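Long-range contact in protein (o6-methylguanine-dna methyltransferase) (Thermococcus kodakarensis, PDB 1MGT), which repairs O6-methylguanine and O4-methylthymine in DNA by moving the methyl group irreversibly onto its own cysteine, a suicide reaction: residues L84-Y97 with A125-V139. Numbering follows the deposited sequence.
Sequences LSFEGVTPFEKKVY and AVGGAMKRNPYPIVV. With SO4 (sulfate ion), chain D.
Y97 reaches from helix 91-103 to A129 and N133 at the end of helix 123-131. Y97 CB rests on V139 CG1 (3.8 Å), which also touches CG and CD1; farther out, CE1 meets M130 CE at the ring edge, and Y97 CE2 lies 3.9 Å from P134 CD. N133 OD1 sits over the ring centre on one face, E93 O nearer the rim on the other. At the tip, Y97 OH donates to A129 O (2.6 Å), tilted 23° from the carbonyl plane. A phenylalanine here would probably leave A129 O without this donor and remove the polar tie between the two helices. Their segments 91-97 and 125-131 cross almost perpendicularly (-87°) in the DNA-binding domain of the MGMT family, and M130 and N133 also touch C141, the inferred methyl-accepting nucleophile. Y135 packs among the residues before helix 91-103: L84 CD2 makes a CH-pi contact over one face, P134 CG covers the other, and the edge of the Y135 ring points at the face of F86 in a T-shaped pair. With CG anti to the carbonyl carbon (chi1 -47°), the ring places Y135 OH where F86 N donates to it in a bent bond of 2.8 Å, while the same hydroxyl donates to a water that in turn donates to E87 O.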
loop_
_atom_site.group_PDB
_atom_site.type_symbol
_atom_site.label_atom_id
_atom_site.label_comp_id
_atom_site.label_asym_id
_atom_site.label_seq_id
_atom_site.Cartn_x
_atom_site.Cartn_y
_atom_site.Cartn_z
ATOM N N LEU A 84 -8.421 8.240 0.387
ATOM C CA LEU A 84 -7.332 8.419 -0.562
ATOM C C LEU A 84 -7.491 9.579 -1.504
ATOM O O LEU A 84 -8.548 9.739 -2.120
ATOM C CB LEU A 84 -7.154 7.118 -1.395
ATOM C CG LEU A 84 -6.959 5.860 -0.535
ATOM C CD1 LEU A 84 -6.837 4.619 -1.425
ATOM C CD2 LEU A 84 -5.729 5.984 0.357
ATOM N N SER A 85 -6.435 10.384 -1.698
ATOM C CA SER A 85 -6.584 11.507 -2.616
ATOM C C SER A 85 -6.413 11.149 -4.072
ATOM O O SER A 85 -6.905 11.886 -4.947
ATOM C CB SER A 85 -5.534 12.596 -2.283
ATOM O OG SER A 85 -4.279 12.098 -2.739
ATOM N N PHE A 86 -5.698 10.080 -4.414
ATOM C CA PHE A 86 -5.393 9.688 -5.764
ATOM C C PHE A 86 -4.549 10.739 -6.475
ATOM O O PHE A 86 -4.504 10.774 -7.704
ATOM C CB PHE A 86 -6.594 9.274 -6.637
ATOM C CG PHE A 86 -7.062 7.904 -6.168
ATOM C CD1 PHE A 86 -8.145 7.785 -5.339
ATOM C CD2 PHE A 86 -6.348 6.780 -6.572
ATOM C CE1 PHE A 86 -8.577 6.547 -4.881
ATOM C CE2 PHE A 86 -6.780 5.546 -6.107
ATOM C CZ PHE A 86 -7.866 5.429 -5.285
ATOM N N GLU A 87 -3.861 11.604 -5.717
ATOM C CA GLU A 87 -2.993 12.598 -6.347
ATOM C C GLU A 87 -1.755 11.851 -6.853
ATOM O O GLU A 87 -1.254 10.985 -6.126
ATOM C CB GLU A 87 -2.541 13.656 -5.315
ATOM C CG GLU A 87 -3.645 14.617 -4.913
ATOM C CD GLU A 87 -3.237 15.600 -3.823
ATOM O OE1 GLU A 87 -2.050 15.819 -3.563
ATOM O OE2 GLU A 87 -4.113 16.189 -3.167
ATOM N N GLY A 88 -1.316 12.132 -8.066
ATOM C CA GLY A 88 -0.168 11.510 -8.689
ATOM C C GLY A 88 -0.461 10.052 -9.134
ATOM O O GLY A 88 0.487 9.292 -9.284
ATOM N N VAL A 89 -1.718 9.712 -9.296
ATOM C CA VAL A 89 -2.075 8.322 -9.726
ATOM C C VAL A 89 -2.738 8.463 -11.101
ATOM O O VAL A 89 -3.632 9.323 -11.215
ATOM C CB VAL A 89 -2.996 7.652 -8.710
ATOM C CG1 VAL A 89 -3.449 6.241 -9.157
ATOM C CG2 VAL A 89 -2.284 7.486 -7.361
ATOM N N THR A 90 -2.283 7.732 -12.090
ATOM C CA THR A 90 -2.896 7.833 -13.441
ATOM C C THR A 90 -4.258 7.155 -13.448
ATOM O O THR A 90 -4.614 6.335 -12.588
ATOM C CB THR A 90 -2.024 7.203 -14.525
ATOM O OG1 THR A 90 -1.972 5.768 -14.370
ATOM C CG2 THR A 90 -0.605 7.742 -14.560
ATOM N N PRO A 91 -5.107 7.478 -14.427
ATOM C CA PRO A 91 -6.420 6.875 -14.541
ATOM C C PRO A 91 -6.304 5.340 -14.610
ATOM O O PRO A 91 -7.128 4.665 -13.973
ATOM C CB PRO A 91 -6.974 7.454 -15.845
ATOM C CG PRO A 91 -6.240 8.766 -16.008
ATOM C CD PRO A 91 -4.832 8.461 -15.520
ATOM N N PHE A 92 -5.338 4.810 -15.325
ATOM C CA PHE A 92 -5.146 3.362 -15.431
ATOM C C PHE A 92 -4.793 2.791 -14.047
ATOM O O PHE A 92 -5.354 1.831 -13.556
ATOM C CB PHE A 92 -4.042 2.976 -16.398
ATOM C CG PHE A 92 -3.684 1.513 -16.336
ATOM C CD1 PHE A 92 -4.620 0.573 -16.769
ATOM C CD2 PHE A 92 -2.451 1.078 -15.927
ATOM C CE1 PHE A 92 -4.306 -0.771 -16.737
ATOM C CE2 PHE A 92 -2.135 -0.262 -15.883
ATOM C CZ PHE A 92 -3.074 -1.184 -16.289
ATOM N N GLU A 93 -3.774 3.415 -13.403
ATOM C CA GLU A 93 -3.391 2.934 -12.077
ATOM C C GLU A 93 -4.559 2.947 -11.125
ATOM O O GLU A 93 -4.765 2.000 -10.365
ATOM C CB GLU A 93 -2.219 3.790 -11.521
ATOM C CG GLU A 93 -0.926 3.546 -12.302
ATOM C CD GLU A 93 0.086 4.677 -12.125
ATOM O OE1 GLU A 93 -0.236 5.663 -11.420
ATOM O OE2 GLU A 93 1.193 4.559 -12.694
ATOM N N LYS A 94 -5.366 4.006 -11.109
ATOM C CA LYS A 94 -6.507 4.107 -10.241
ATOM C C LYS A 94 -7.493 2.952 -10.483
ATOM O O LYS A 94 -8.012 2.399 -9.512
ATOM C CB LYS A 94 -7.277 5.418 -10.450
ATOM C CG LYS A 94 -8.519 5.568 -9.571
ATOM C CD LYS A 94 -8.912 7.059 -9.541
ATOM C CE LYS A 94 -10.134 7.252 -8.640
ATOM N NZ LYS A 94 -10.814 8.543 -8.980
ATOM N N LYS A 95 -7.719 2.650 -11.746
ATOM C CA LYS A 95 -8.643 1.561 -12.128
ATOM C C LYS A 95 -8.153 0.240 -11.558
ATOM O O LYS A 95 -8.914 -0.536 -10.969
ATOM C CB LYS A 95 -8.765 1.493 -13.642
ATOM C CG LYS A 95 -9.567 0.333 -14.237
ATOM C CD LYS A 95 -9.204 0.221 -15.727
ATOM C CE LYS A 95 -10.050 -0.794 -16.471
ATOM N NZ LYS A 95 -9.336 -1.260 -17.717
ATOM N N VAL A 96 -6.855 -0.002 -11.705
ATOM C CA VAL A 96 -6.288 -1.242 -11.153
ATOM C C VAL A 96 -6.416 -1.251 -9.642
ATOM O O VAL A 96 -6.865 -2.249 -9.037
ATOM C CB VAL A 96 -4.826 -1.400 -11.594
ATOM C CG1 VAL A 96 -4.119 -2.520 -10.827
ATOM C CG2 VAL A 96 -4.713 -1.598 -13.097
ATOM N N TYR A 97 -6.032 -0.154 -8.964
ATOM C CA TYR A 97 -6.099 -0.114 -7.504
ATOM C C TYR A 97 -7.498 -0.312 -6.953
ATOM O O TYR A 97 -7.756 -1.010 -5.977
ATOM C CB TYR A 97 -5.529 1.222 -6.929
ATOM C CG TYR A 97 -4.100 1.470 -7.337
ATOM C CD1 TYR A 97 -3.234 0.459 -7.708
ATOM C CD2 TYR A 97 -3.570 2.780 -7.337
ATOM C CE1 TYR A 97 -1.934 0.670 -8.092
ATOM C CE2 TYR A 97 -2.262 3.004 -7.727
ATOM C CZ TYR A 97 -1.441 1.978 -8.098
ATOM O OH TYR A 97 -0.142 2.203 -8.503
ATOM N N ALA A 125 1.849 -4.324 -17.448
ATOM C CA ALA A 125 1.193 -3.066 -17.020
ATOM C C ALA A 125 0.760 -3.138 -15.580
ATOM O O ALA A 125 0.888 -2.191 -14.776
ATOM C CB ALA A 125 0.033 -2.755 -17.971
ATOM N N VAL A 126 0.223 -4.294 -15.134
ATOM C CA VAL A 126 -0.224 -4.498 -13.767
ATOM C C VAL A 126 0.993 -4.484 -12.834
ATOM O O VAL A 126 0.909 -3.916 -11.749
ATOM C CB VAL A 126 -0.958 -5.857 -13.601
ATOM C CG1 VAL A 126 -1.127 -6.234 -12.139
ATOM C CG2 VAL A 126 -2.345 -5.714 -14.247
ATOM N N GLY A 127 2.078 -5.104 -13.290
ATOM C CA GLY A 127 3.305 -5.133 -12.479
ATOM C C GLY A 127 3.785 -3.679 -12.279
ATOM O O GLY A 127 4.126 -3.303 -11.151
ATOM N N GLY A 128 3.803 -2.886 -13.327
ATOM C CA GLY A 128 4.232 -1.483 -13.218
ATOM C C GLY A 128 3.367 -0.723 -12.226
ATOM O O GLY A 128 3.867 0.104 -11.444
ATOM N N ALA A 129 2.046 -0.935 -12.269
ATOM C CA ALA A 129 1.142 -0.270 -11.351
ATOM C C ALA A 129 1.380 -0.719 -9.920
ATOM O O ALA A 129 1.303 0.088 -8.984
ATOM C CB ALA A 129 -0.318 -0.478 -11.762
ATOM N N MET A 130 1.681 -2.010 -9.693
ATOM C CA MET A 130 1.912 -2.470 -8.328
ATOM C C MET A 130 3.195 -1.855 -7.770
ATOM O O MET A 130 3.231 -1.470 -6.595
ATOM C CB MET A 130 2.023 -3.994 -8.244
ATOM C CG MET A 130 0.758 -4.747 -8.632
ATOM S SD MET A 130 -0.650 -4.307 -7.604
ATOM C CE MET A 130 -1.506 -3.155 -8.640
ATOM N N LYS A 131 4.229 -1.770 -8.614
ATOM C CA LYS A 131 5.484 -1.175 -8.155
ATOM C C LYS A 131 5.303 0.273 -7.699
ATOM O O LYS A 131 5.952 0.751 -6.751
ATOM C CB LYS A 131 6.477 -1.160 -9.332
ATOM C CG LYS A 131 7.871 -0.694 -8.901
ATOM C CD LYS A 131 8.727 -0.475 -10.139
ATOM C CE LYS A 131 10.220 -0.572 -9.777
ATOM N NZ LYS A 131 11.017 0.127 -10.840
ATOM N N ARG A 132 4.436 0.993 -8.391
ATOM C CA ARG A 132 4.176 2.387 -8.114
ATOM C C ARG A 132 3.094 2.665 -7.117
ATOM O O ARG A 132 2.822 3.854 -6.883
ATOM C CB ARG A 132 3.841 3.119 -9.434
ATOM C CG ARG A 132 5.070 3.155 -10.366
ATOM C CD ARG A 132 4.636 3.434 -11.792
ATOM N NE ARG A 132 5.763 3.677 -12.693
ATOM C CZ ARG A 132 6.442 2.723 -13.320
ATOM N NH1 ARG A 132 6.111 1.441 -13.156
ATOM N NH2 ARG A 132 7.448 3.034 -14.134
ATOM N N ASN A 133 2.435 1.660 -6.546
ATOM C CA ASN A 133 1.351 1.925 -5.620
ATOM C C ASN A 133 1.806 2.788 -4.452
ATOM O O ASN A 133 2.647 2.366 -3.663
ATOM C CB ASN A 133 0.843 0.551 -5.108
ATOM C CG ASN A 133 -0.264 0.679 -4.089
ATOM O OD1 ASN A 133 -0.957 1.689 -4.050
ATOM N ND2 ASN A 133 -0.431 -0.378 -3.290
ATOM N N PRO A 134 1.230 3.975 -4.298
ATOM C CA PRO A 134 1.596 4.846 -3.185
ATOM C C PRO A 134 0.825 4.516 -1.938
ATOM O O PRO A 134 0.981 5.106 -0.867
ATOM C CB PRO A 134 1.220 6.239 -3.737
ATOM C CG PRO A 134 0.049 5.991 -4.611
ATOM C CD PRO A 134 0.250 4.614 -5.194
ATOM N N TYR A 135 -0.098 3.507 -1.987
ATOM C CA TYR A 135 -0.905 3.124 -0.880
ATOM C C TYR A 135 -0.816 1.637 -0.471
ATOM O O TYR A 135 -1.867 0.956 -0.468
ATOM C CB TYR A 135 -2.396 3.401 -1.205
ATOM C CG TYR A 135 -2.682 4.770 -1.808
ATOM C CD1 TYR A 135 -3.361 4.853 -3.015
ATOM C CD2 TYR A 135 -2.306 5.942 -1.164
ATOM C CE1 TYR A 135 -3.660 6.084 -3.575
ATOM C CE2 TYR A 135 -2.589 7.183 -1.732
ATOM C CZ TYR A 135 -3.257 7.244 -2.931
ATOM O OH TYR A 135 -3.564 8.461 -3.520
ATOM N N PRO A 136 0.331 1.177 -0.096
ATOM C CA PRO A 136 0.496 -0.217 0.373
ATOM C C PRO A 136 -0.393 -0.419 1.581
ATOM O O PRO A 136 -0.843 0.509 2.291
ATOM C CB PRO A 136 1.952 -0.350 0.706
ATOM C CG PRO A 136 2.428 1.047 0.958
ATOM C CD PRO A 136 1.637 1.896 -0.007
ATOM N N ILE A 137 -0.713 -1.688 1.863
ATOM C CA ILE A 137 -1.583 -2.124 2.919
ATOM C C ILE A 137 -3.048 -1.905 2.547
ATOM O O ILE A 137 -3.806 -2.873 2.360
ATOM C CB ILE A 137 -1.324 -1.584 4.327
ATOM C CG1 ILE A 137 0.135 -1.841 4.751
ATOM C CG2 ILE A 137 -2.291 -2.211 5.351
ATOM C CD1 ILE A 137 0.518 -1.014 5.975
ATOM N N VAL A 138 -3.480 -0.670 2.412
ATOM C CA VAL A 138 -4.865 -0.350 2.091
ATOM C C VAL A 138 -5.201 -0.815 0.678
ATOM O O VAL A 138 -6.283 -1.420 0.550
ATOM C CB VAL A 138 -5.175 1.117 2.368
ATOM C CG1 VAL A 138 -4.820 1.416 3.845
ATOM C CG2 VAL A 138 -4.342 2.024 1.493
ATOM N N VAL A 139 -4.381 -0.542 -0.302
ATOM C CA VAL A 139 -4.632 -1.063 -1.701
ATOM C C VAL A 139 -3.799 -2.330 -1.590
ATOM O O VAL A 139 -2.562 -2.280 -1.403
ATOM C CB VAL A 139 -4.131 -0.088 -2.763
ATOM C CG1 VAL A 139 -4.000 -0.778 -4.123
ATOM C CG2 VAL A 139 -5.112 1.085 -2.870
HETATM S S SO4 D . 6.453 7.360 -13.769
HETATM O O1 SO4 D . 6.062 8.775 -13.485
HETATM O O2 SO4 D . 6.963 6.709 -12.518
HETATM O O3 SO4 D . 7.534 7.341 -14.812
HETATM O O4 SO4 D . 5.279 6.581 -14.283
HETATM O O HOH W 1 -1.655 10.224 -3.604
#